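Local coordinates for protein endo-1,4-beta-xylanase I (Hypocrea jecorina, PDB 1XYN) that hydrolyses internal beta-1,4-xylosidic linkages in the main chain of xylan, a plant cell-wall hemicellulose, releasing xylooligosaccharides and xylose, at residues 72-77 and 151-156; 105-110 and 121-126. All coordinates share one frame; numbering follows the deposited sequence.

Interaction 1: 72-77 and 151-156; sequences PLVEYY and LHLGQM
V74 and L153 meet on the convex side of the beta-jelly roll of this family 11 xylanase, where the loop that leaves helix 139-148 passes over the start of strand 74-79. The two side chains cross at about a right angle. CD2 of L153 lies 3.6 Å from CG1 of V74 and also close to V74 CB; this one methyl makes the apolar contact with V74. CG1 of V74 is placed there because it stands anti to the backbone N (chi1 180°). The same L153 CD2 reaches the Y76 ring more loosely, 4.5 Å from CD2 of Y76, and no hydrogen bond joins the two segments. F143 of helix 139-148 and Y124 also pack on L153.

Toward solvent the contact is more open: P72, which follows a cis peptide bond, sets CG and CD mainly against the backbone of 152-154, with CG 3.6 Å from the carbonyl O of H152 and CD 3.7 Å from CA of G154. The exposed imidazole of H152 only brushes this proline, its ND1 4.1 Å from CD. The inner face of strand 74-79 turns away from all this: E75, the predicted nucleophile, and Y77, probably a substrate-binding residue, point into the cleft, where E75 OE2 hydrogen-bonds Y66 OH and Y77 OH hydrogen-bonds E164, the predicted proton donor. At the other, buried end Y76 OH hydrogen-bonds Q159, and M156, its chain bent at chi2 (-71°), brings CE to 3.8 Å from Y76 OH.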
ATOM      1  N   PRO A  72      -4.862  -8.164  18.406  1.00 17.12           N
ATOM      2  CA  PRO A  72      -4.269  -8.103  17.063  1.00 15.53           C
ATOM      3  C   PRO A  72      -4.495  -6.792  16.295  1.00 18.55           C
ATOM      4  O   PRO A  72      -5.444  -6.054  16.573  1.00 16.42           O
ATOM      5  CB  PRO A  72      -4.969  -9.259  16.354  1.00 22.26           C
ATOM      6  CG  PRO A  72      -6.361  -9.169  16.907  1.00 12.48           C
ATOM      7  CD  PRO A  72      -6.107  -8.958  18.387  1.00 15.30           C
ATOM      8  N   LEU A  73      -3.633  -6.535  15.307  1.00 19.41           N
ATOM      9  CA  LEU A  73      -3.741  -5.342  14.468  1.00 16.92           C
ATOM     10  C   LEU A  73      -4.852  -5.595  13.446  1.00 15.87           C
ATOM     11  O   LEU A  73      -4.744  -6.511  12.628  1.00 15.09           O
ATOM     12  CB  LEU A  73      -2.411  -5.048  13.756  1.00 12.51           C
ATOM     13  CG  LEU A  73      -2.383  -3.861  12.778  1.00 13.56           C
ATOM     14  CD1 LEU A  73      -2.730  -2.570  13.499  1.00  8.83           C
ATOM     15  CD2 LEU A  73      -1.024  -3.753  12.119  1.00 13.23           C
ATOM     16  N   VAL A  74      -5.904  -4.777  13.494  1.00 15.16           N
ATOM     17  CA  VAL A  74      -7.058  -4.930  12.609  1.00 14.41           C
ATOM     18  C   VAL A  74      -7.591  -3.628  12.017  1.00 11.12           C
ATOM     19  O   VAL A  74      -7.866  -2.672  12.736  1.00 15.74           O
ATOM     20  CB  VAL A  74      -8.257  -5.587  13.370  1.00 13.23           C
ATOM     21  CG1 VAL A  74      -9.458  -5.743  12.445  1.00 11.62           C
ATOM     22  CG2 VAL A  74      -7.856  -6.934  13.970  1.00 14.19           C
ATOM     23  N   GLU A  75      -7.786  -3.610  10.707  1.00  7.52           N
ATOM     24  CA  GLU A  75      -8.351  -2.442  10.046  1.00  6.29           C
ATOM     25  C   GLU A  75      -9.781  -2.839   9.694  1.00  9.19           C
ATOM     26  O   GLU A  75     -10.002  -3.825   9.001  1.00 14.14           O
ATOM     27  CB  GLU A  75      -7.571  -2.124   8.777  1.00 10.19           C
ATOM     28  CG  GLU A  75      -8.156  -1.012   7.923  1.00 16.58           C
ATOM     29  CD  GLU A  75      -7.305  -0.719   6.700  1.00 18.11           C
ATOM     30  OE1 GLU A  75      -6.920  -1.677   6.001  1.00 14.01           O
ATOM     31  OE2 GLU A  75      -7.004   0.467   6.446  1.00 20.58           O
ATOM     32  N   TYR A  76     -10.760  -2.081  10.161  1.00  6.86           N
ATOM     33  CA  TYR A  76     -12.122  -2.437   9.865  1.00  4.47           C
ATOM     34  C   TYR A  76     -12.912  -1.344   9.170  1.00  7.49           C
ATOM     35  O   TYR A  76     -12.590  -0.166   9.277  1.00 10.21           O
ATOM     36  CB  TYR A  76     -12.828  -2.927  11.139  1.00  9.68           C
ATOM     37  CG  TYR A  76     -13.008  -1.898  12.236  1.00  6.91           C
ATOM     38  CD1 TYR A  76     -14.075  -0.999  12.194  1.00  9.31           C
ATOM     39  CD2 TYR A  76     -12.117  -1.818  13.314  1.00  7.87           C
ATOM     40  CE1 TYR A  76     -14.255  -0.043  13.190  1.00  8.54           C
ATOM     41  CE2 TYR A  76     -12.289  -0.860  14.321  1.00  4.22           C
ATOM     42  CZ  TYR A  76     -13.363   0.024  14.245  1.00  9.08           C
ATOM     43  OH  TYR A  76     -13.567   0.987  15.207  1.00 15.92           O
ATOM     44  N   TYR A  77     -13.935  -1.759   8.433  1.00  7.50           N
ATOM     45  CA  TYR A  77     -14.805  -0.849   7.703  1.00 11.27           C
ATOM     46  C   TYR A  77     -16.234  -1.310   7.888  1.00 10.64           C
ATOM     47  O   TYR A  77     -16.505  -2.503   7.999  1.00 12.14           O
ATOM     48  CB  TYR A  77     -14.557  -0.891   6.185  1.00  9.41           C
ATOM     49  CG  TYR A  77     -13.216  -0.415   5.669  1.00  9.57           C
ATOM     50  CD1 TYR A  77     -12.048  -1.102   5.983  1.00  9.34           C
ATOM     51  CD2 TYR A  77     -13.130   0.673   4.793  1.00  6.77           C
ATOM     52  CE1 TYR A  77     -10.834  -0.734   5.445  1.00 15.00           C
ATOM     53  CE2 TYR A  77     -11.913   1.056   4.243  1.00  9.33           C
ATOM     54  CZ  TYR A  77     -10.765   0.340   4.576  1.00 16.30           C
ATOM     55  OH  TYR A  77      -9.539   0.674   4.048  1.00 20.31           O
ATOM     56  N   LEU A 151     -13.929 -13.375  13.563  1.00 22.37           N
ATOM     57  CA  LEU A 151     -13.219 -12.132  13.283  1.00 19.97           C
ATOM     58  C   LEU A 151     -12.966 -11.456  14.634  1.00 17.18           C
ATOM     59  O   LEU A 151     -13.785 -10.687  15.143  1.00 13.46           O
ATOM     60  CB  LEU A 151     -14.031 -11.248  12.319  1.00 17.02           C
ATOM     61  CG  LEU A 151     -14.469 -11.922  11.006  1.00 16.14           C
ATOM     62  CD1 LEU A 151     -15.007 -10.888  10.032  1.00 19.67           C
ATOM     63  CD2 LEU A 151     -13.303 -12.667  10.376  1.00 17.57           C
ATOM     64  N   HIS A 152     -11.813 -11.796  15.202  1.00 16.29           N
ATOM     65  CA  HIS A 152     -11.359 -11.338  16.513  1.00 18.30           C
ATOM     66  C   HIS A 152     -10.693  -9.941  16.547  1.00 21.10           C
ATOM     67  O   HIS A 152      -9.711  -9.688  15.838  1.00 20.75           O
ATOM     68  CB  HIS A 152     -10.396 -12.416  17.041  1.00 20.21           C
ATOM     69  CG  HIS A 152      -9.998 -12.253  18.471  1.00 18.02           C
ATOM     70  ND1 HIS A 152      -8.683 -12.117  18.864  1.00 18.68           N
ATOM     71  CD2 HIS A 152     -10.734 -12.247  19.609  1.00 20.87           C
ATOM     72  CE1 HIS A 152      -8.625 -12.034  20.182  1.00 22.54           C
ATOM     73  NE2 HIS A 152      -9.856 -12.114  20.657  1.00 26.21           N
ATOM     74  N   LEU A 153     -11.217  -9.052  17.399  1.00 21.58           N
ATOM     75  CA  LEU A 153     -10.683  -7.688  17.564  1.00 21.75           C
ATOM     76  C   LEU A 153      -9.846  -7.546  18.837  1.00 20.12           C
ATOM     77  O   LEU A 153      -9.996  -8.329  19.780  1.00 26.30           O
ATOM     78  CB  LEU A 153     -11.811  -6.653  17.616  1.00 17.83           C
ATOM     79  CG  LEU A 153     -12.605  -6.270  16.369  1.00 23.50           C
ATOM     80  CD1 LEU A 153     -13.579  -5.165  16.714  1.00 20.00           C
ATOM     81  CD2 LEU A 153     -11.659  -5.794  15.285  1.00 32.95           C
ATOM     82  N   GLY A 154      -8.968  -6.547  18.857  1.00 20.92           N
ATOM     83  CA  GLY A 154      -8.121  -6.301  20.017  1.00 24.30           C
ATOM     84  C   GLY A 154      -8.494  -5.002  20.709  1.00 26.26           C
ATOM     85  O   GLY A 154      -9.682  -4.686  20.823  1.00 29.96           O
ATOM     86  N   GLN A 155      -7.490  -4.255  21.181  1.00 25.65           N
ATOM     87  CA  GLN A 155      -7.712  -2.970  21.852  1.00 22.54           C
ATOM     88  C   GLN A 155      -8.146  -1.923  20.827  1.00 22.41           C
ATOM     89  O   GLN A 155      -7.525  -1.783  19.775  1.00 25.34           O
ATOM     90  CB  GLN A 155      -6.429  -2.468  22.509  1.00 22.36           C
ATOM     91  CG  GLN A 155      -5.661  -3.496  23.302  1.00 36.32           C
ATOM     92  CD  GLN A 155      -4.248  -3.035  23.618  1.00 41.08           C
ATOM     93  OE1 GLN A 155      -3.283  -3.788  23.459  1.00 44.55           O
ATOM     94  NE2 GLN A 155      -4.117  -1.788  24.059  1.00 43.75           N
ATOM     95  N   MET A 156      -9.178  -1.154  21.159  1.00 16.39           N
ATOM     96  CA  MET A 156      -9.680  -0.122  20.263  1.00 18.34           C
ATOM     97  C   MET A 156      -8.720   1.051  20.098  1.00 20.24           C
ATOM     98  O   MET A 156      -8.209   1.601  21.078  1.00 22.38           O
ATOM     99  CB  MET A 156     -11.019   0.424  20.771  1.00 22.35           C
ATOM    100  CG  MET A 156     -12.191  -0.520  20.601  1.00 25.94           C
ATOM    101  SD  MET A 156     -12.674  -0.696  18.895  1.00 28.16           S
ATOM    102  CE  MET A 156     -14.181   0.211  18.911  1.00 29.98           C
TER

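Interaction 2: 105-110 and 121-126; sequences WENTRV and FNQYIS
The F121 ring carries CB of R109 over one face, 3.6 Å above the plane and offset toward the rim, a CH-pi contact 25° off the ring normal; W68 also meets this ring. At the edge of the W105 indole, near its plane, lies the carbonyl O of I125. These pairs belong to antiparallel strands 100-109 and 119-128 of the curved sheet of the jelly roll. W105-I125, N107-Q123 and R109-F121 are hydrogen-bonded pairs, and their side chains share one face. There Q123 stands alongside N107: chi1 of -62° and an extended chain carry its OE1 to N107 ND2, which donates at 2.7 Å, nearly along the C=O axis, with the amide planes 45° apart. R109 NE adds a weak, long bond to the same oxygen (3.5 Å).

On the other face T108 OG1 donates to N122 OD1 at 3.0 Å, and E106 runs beside Y124 with OE2 3.6 Å from ring atom CE1.

The short bond from N107, with a weak one from R109, probably helps set the rotation of the Q123 amide, whose NE2 makes a weak hydrogen bond to E75 OE1. NH1 of R109 hydrogen-bonds V110 O and forms a salt bridge with E112, both of the second subunit. N107 is thus consistent with a second-shell role, orienting the amide of Q123, a probable substrate-binding residue, beside the predicted nucleophile.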
ATOM      1  N   TRP A 105     -16.939  -9.536   5.193  1.00 13.99           N
ATOM      2  CA  TRP A 105     -15.772 -10.032   4.470  1.00  9.72           C
ATOM      3  C   TRP A 105     -14.559  -9.979   5.379  1.00 10.44           C
ATOM      4  O   TRP A 105     -14.513  -9.203   6.331  1.00 10.21           O
ATOM      5  CB  TRP A 105     -15.437  -9.150   3.255  1.00 10.93           C
ATOM      6  CG  TRP A 105     -16.507  -8.995   2.245  1.00  8.45           C
ATOM      7  CD1 TRP A 105     -17.665  -8.278   2.376  1.00 10.67           C
ATOM      8  CD2 TRP A 105     -16.503  -9.515   0.915  1.00 11.95           C
ATOM      9  NE1 TRP A 105     -18.377  -8.310   1.204  1.00  5.87           N
ATOM     10  CE2 TRP A 105     -17.692  -9.064   0.287  1.00  9.70           C
ATOM     11  CE3 TRP A 105     -15.611 -10.314   0.186  1.00 13.58           C
ATOM     12  CZ2 TRP A 105     -18.016  -9.388  -1.040  1.00  6.01           C
ATOM     13  CZ3 TRP A 105     -15.927 -10.635  -1.135  1.00 17.80           C
ATOM     14  CH2 TRP A 105     -17.125 -10.168  -1.733  1.00 14.64           C
ATOM     15  N   GLU A 106     -13.586 -10.828   5.092  1.00 12.96           N
ATOM     16  CA  GLU A 106     -12.331 -10.832   5.825  1.00 13.98           C
ATOM     17  C   GLU A 106     -11.291 -10.788   4.720  1.00 17.31           C
ATOM     18  O   GLU A 106     -11.415 -11.480   3.704  1.00 15.59           O
ATOM     19  CB  GLU A 106     -12.141 -12.084   6.682  1.00 13.27           C
ATOM     20  CG  GLU A 106     -10.736 -12.148   7.312  1.00 25.52           C
ATOM     21  CD  GLU A 106     -10.612 -13.133   8.474  1.00 34.01           C
ATOM     22  OE1 GLU A 106     -11.093 -14.281   8.352  1.00 38.24           O
ATOM     23  OE2 GLU A 106     -10.023 -12.758   9.514  1.00 33.23           O
ATOM     24  N   ASN A 107     -10.281  -9.949   4.903  1.00 15.69           N
ATOM     25  CA  ASN A 107      -9.236  -9.804   3.909  1.00 11.78           C
ATOM     26  C   ASN A 107      -7.921  -9.639   4.628  1.00 13.66           C
ATOM     27  O   ASN A 107      -7.891  -9.436   5.840  1.00 15.69           O
ATOM     28  CB  ASN A 107      -9.519  -8.580   3.035  1.00 15.97           C
ATOM     29  CG  ASN A 107      -8.556  -8.459   1.872  1.00 24.48           C
ATOM     30  OD1 ASN A 107      -8.060  -9.462   1.352  1.00 28.20           O
ATOM     31  ND2 ASN A 107      -8.297  -7.231   1.444  1.00 30.57           N
ATOM     32  N   THR A 108      -6.831  -9.775   3.888  1.00 10.24           N
ATOM     33  CA  THR A 108      -5.515  -9.633   4.468  1.00 15.96           C
ATOM     34  C   THR A 108      -4.708  -8.657   3.620  1.00 18.30           C
ATOM     35  O   THR A 108      -4.800  -8.647   2.393  1.00 16.35           O
ATOM     36  CB  THR A 108      -4.798 -10.996   4.573  1.00 15.78           C
ATOM     37  OG1 THR A 108      -5.653 -11.926   5.251  1.00 19.31           O
ATOM     38  CG2 THR A 108      -3.495 -10.866   5.356  1.00 15.73           C
ATOM     39  N   ARG A 109      -3.992  -7.777   4.304  1.00 20.24           N
ATOM     40  CA  ARG A 109      -3.154  -6.772   3.674  1.00 20.69           C
ATOM     41  C   ARG A 109      -1.713  -7.092   4.062  1.00 19.84           C
ATOM     42  O   ARG A 109      -1.339  -6.983   5.228  1.00 18.41           O
ATOM     43  CB  ARG A 109      -3.566  -5.381   4.173  1.00 19.33           C
ATOM     44  CG  ARG A 109      -4.850  -4.848   3.540  1.00 25.16           C
ATOM     45  CD  ARG A 109      -4.618  -4.580   2.061  1.00 38.33           C
ATOM     46  NE  ARG A 109      -5.825  -4.199   1.333  1.00 46.88           N
ATOM     47  CZ  ARG A 109      -5.893  -4.080   0.005  1.00 52.45           C
ATOM     48  NH1 ARG A 109      -4.820  -4.308  -0.746  1.00 46.55           N
ATOM     49  NH2 ARG A 109      -7.044  -3.749  -0.577  1.00 53.78           N
ATOM     50  N   VAL A 110      -0.929  -7.559   3.095  1.00 20.99           N
ATOM     51  CA  VAL A 110       0.470  -7.912   3.346  1.00 23.28           C
ATOM     52  C   VAL A 110       1.406  -6.736   3.106  1.00 22.79           C
ATOM     53  O   VAL A 110       1.347  -6.100   2.053  1.00 26.85           O
ATOM     54  CB  VAL A 110       0.913  -9.109   2.467  1.00 24.92           C
ATOM     55  CG1 VAL A 110       2.424  -9.288   2.528  1.00 22.01           C
ATOM     56  CG2 VAL A 110       0.212 -10.378   2.928  1.00 23.39           C
ATOM     57  N   PHE A 121      -1.759  -7.458   8.183  1.00 13.17           N
ATOM     58  CA  PHE A 121      -2.871  -7.538   9.116  1.00 10.42           C
ATOM     59  C   PHE A 121      -4.152  -7.884   8.370  1.00 13.18           C
ATOM     60  O   PHE A 121      -4.198  -7.821   7.148  1.00 18.20           O
ATOM     61  CB  PHE A 121      -3.031  -6.172   9.785  1.00 12.33           C
ATOM     62  CG  PHE A 121      -3.075  -5.024   8.803  1.00 10.35           C
ATOM     63  CD1 PHE A 121      -1.900  -4.411   8.379  1.00  2.19           C
ATOM     64  CD2 PHE A 121      -4.286  -4.596   8.261  1.00 13.49           C
ATOM     65  CE1 PHE A 121      -1.928  -3.400   7.430  1.00  8.00           C
ATOM     66  CE2 PHE A 121      -4.327  -3.579   7.309  1.00  7.79           C
ATOM     67  CZ  PHE A 121      -3.148  -2.982   6.892  1.00 14.66           C
ATOM     68  N   ASN A 122      -5.202  -8.199   9.109  1.00 13.99           N
ATOM     69  CA  ASN A 122      -6.475  -8.548   8.493  1.00 17.50           C
ATOM     70  C   ASN A 122      -7.441  -7.362   8.469  1.00 19.82           C
ATOM     71  O   ASN A 122      -7.240  -6.366   9.162  1.00 20.14           O
ATOM     72  CB  ASN A 122      -7.105  -9.725   9.245  1.00 19.54           C
ATOM     73  CG  ASN A 122      -6.241 -10.974   9.197  1.00 22.28           C
ATOM     74  OD1 ASN A 122      -6.178 -11.657   8.177  1.00 21.68           O
ATOM     75  ND2 ASN A 122      -5.542 -11.258  10.291  1.00 29.45           N
ATOM     76  N   GLN A 123      -8.482  -7.473   7.655  1.00 18.28           N
ATOM     77  CA  GLN A 123      -9.497  -6.438   7.544  1.00 16.34           C
ATOM     78  C   GLN A 123     -10.848  -7.085   7.804  1.00 14.41           C
ATOM     79  O   GLN A 123     -11.123  -8.168   7.289  1.00 15.80           O
ATOM     80  CB  GLN A 123      -9.537  -5.849   6.130  1.00 18.14           C
ATOM     81  CG  GLN A 123      -8.283  -5.156   5.643  1.00 18.44           C
ATOM     82  CD  GLN A 123      -8.485  -4.540   4.263  1.00 22.26           C
ATOM     83  OE1 GLN A 123      -8.494  -5.245   3.258  1.00 23.75           O
ATOM     84  NE2 GLN A 123      -8.681  -3.227   4.217  1.00 15.61           N
ATOM     85  N   TYR A 124     -11.682  -6.442   8.616  1.00 15.08           N
ATOM     86  CA  TYR A 124     -13.025  -6.950   8.884  1.00 14.62           C
ATOM     87  C   TYR A 124     -13.946  -5.920   8.248  1.00 16.25           C
ATOM     88  O   TYR A 124     -14.043  -4.789   8.710  1.00 19.67           O
ATOM     89  CB  TYR A 124     -13.301  -7.048  10.382  1.00  7.92           C
ATOM     90  CG  TYR A 124     -12.337  -7.923  11.150  1.00  8.01           C
ATOM     91  CD1 TYR A 124     -11.529  -8.861  10.502  1.00  8.11           C
ATOM     92  CD2 TYR A 124     -12.220  -7.800  12.531  1.00  7.26           C
ATOM     93  CE1 TYR A 124     -10.630  -9.650  11.213  1.00  4.70           C
ATOM     94  CE2 TYR A 124     -11.327  -8.578  13.244  1.00  2.96           C
ATOM     95  CZ  TYR A 124     -10.537  -9.498  12.587  1.00  9.45           C
ATOM     96  OH  TYR A 124      -9.656 -10.257  13.319  1.00 12.75           O
ATOM     97  N   ILE A 125     -14.614  -6.305   7.169  1.00 15.97           N
ATOM     98  CA  ILE A 125     -15.481  -5.375   6.472  1.00 14.37           C
ATOM     99  C   ILE A 125     -16.946  -5.769   6.497  1.00 12.32           C
ATOM    100  O   ILE A 125     -17.285  -6.933   6.333  1.00 14.44           O
ATOM    101  CB  ILE A 125     -15.027  -5.220   4.991  1.00 14.05           C
ATOM    102  CG1 ILE A 125     -13.536  -4.875   4.916  1.00 13.10           C
ATOM    103  CG2 ILE A 125     -15.867  -4.165   4.275  1.00 11.54           C
ATOM    104  CD1 ILE A 125     -12.958  -4.919   3.509  1.00 17.44           C
ATOM    105  N   SER A 126     -17.806  -4.779   6.701  1.00 15.41           N
ATOM    106  CA  SER A 126     -19.251  -4.976   6.705  1.00 12.61           C
ATOM    107  C   SER A 126     -19.774  -4.052   5.610  1.00 10.76           C
ATOM    108  O   SER A 126     -19.740  -2.841   5.769  1.00 14.13           O
ATOM    109  CB  SER A 126     -19.861  -4.559   8.054  1.00 16.00           C
ATOM    110  OG  SER A 126     -19.558  -5.463   9.111  1.00 10.17           O
TER

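How the interactions relate
From the N terminus, segment 72-77 comes first, at the start of strand 74-79, and waits until 151-156, beyond helix 139-148, to find its partner. Interaction 1 thus closes a long loop of 73 residues. Interaction 2 is nested wholly inside it: 105-110 and 121-126 close a short connection of ten residues containing strand 112-114. The two contacts touch because strand 74-79 runs parallel to strand 119-128 in the same sheet, joined by backbone bonds such as S126 N to Y77 O. A second tie comes from the Y124 hydroxyl, 2.6 Å from the carbonyl O of H152. Together they connect strand 100-109, through the sheet, to the loop following the helix.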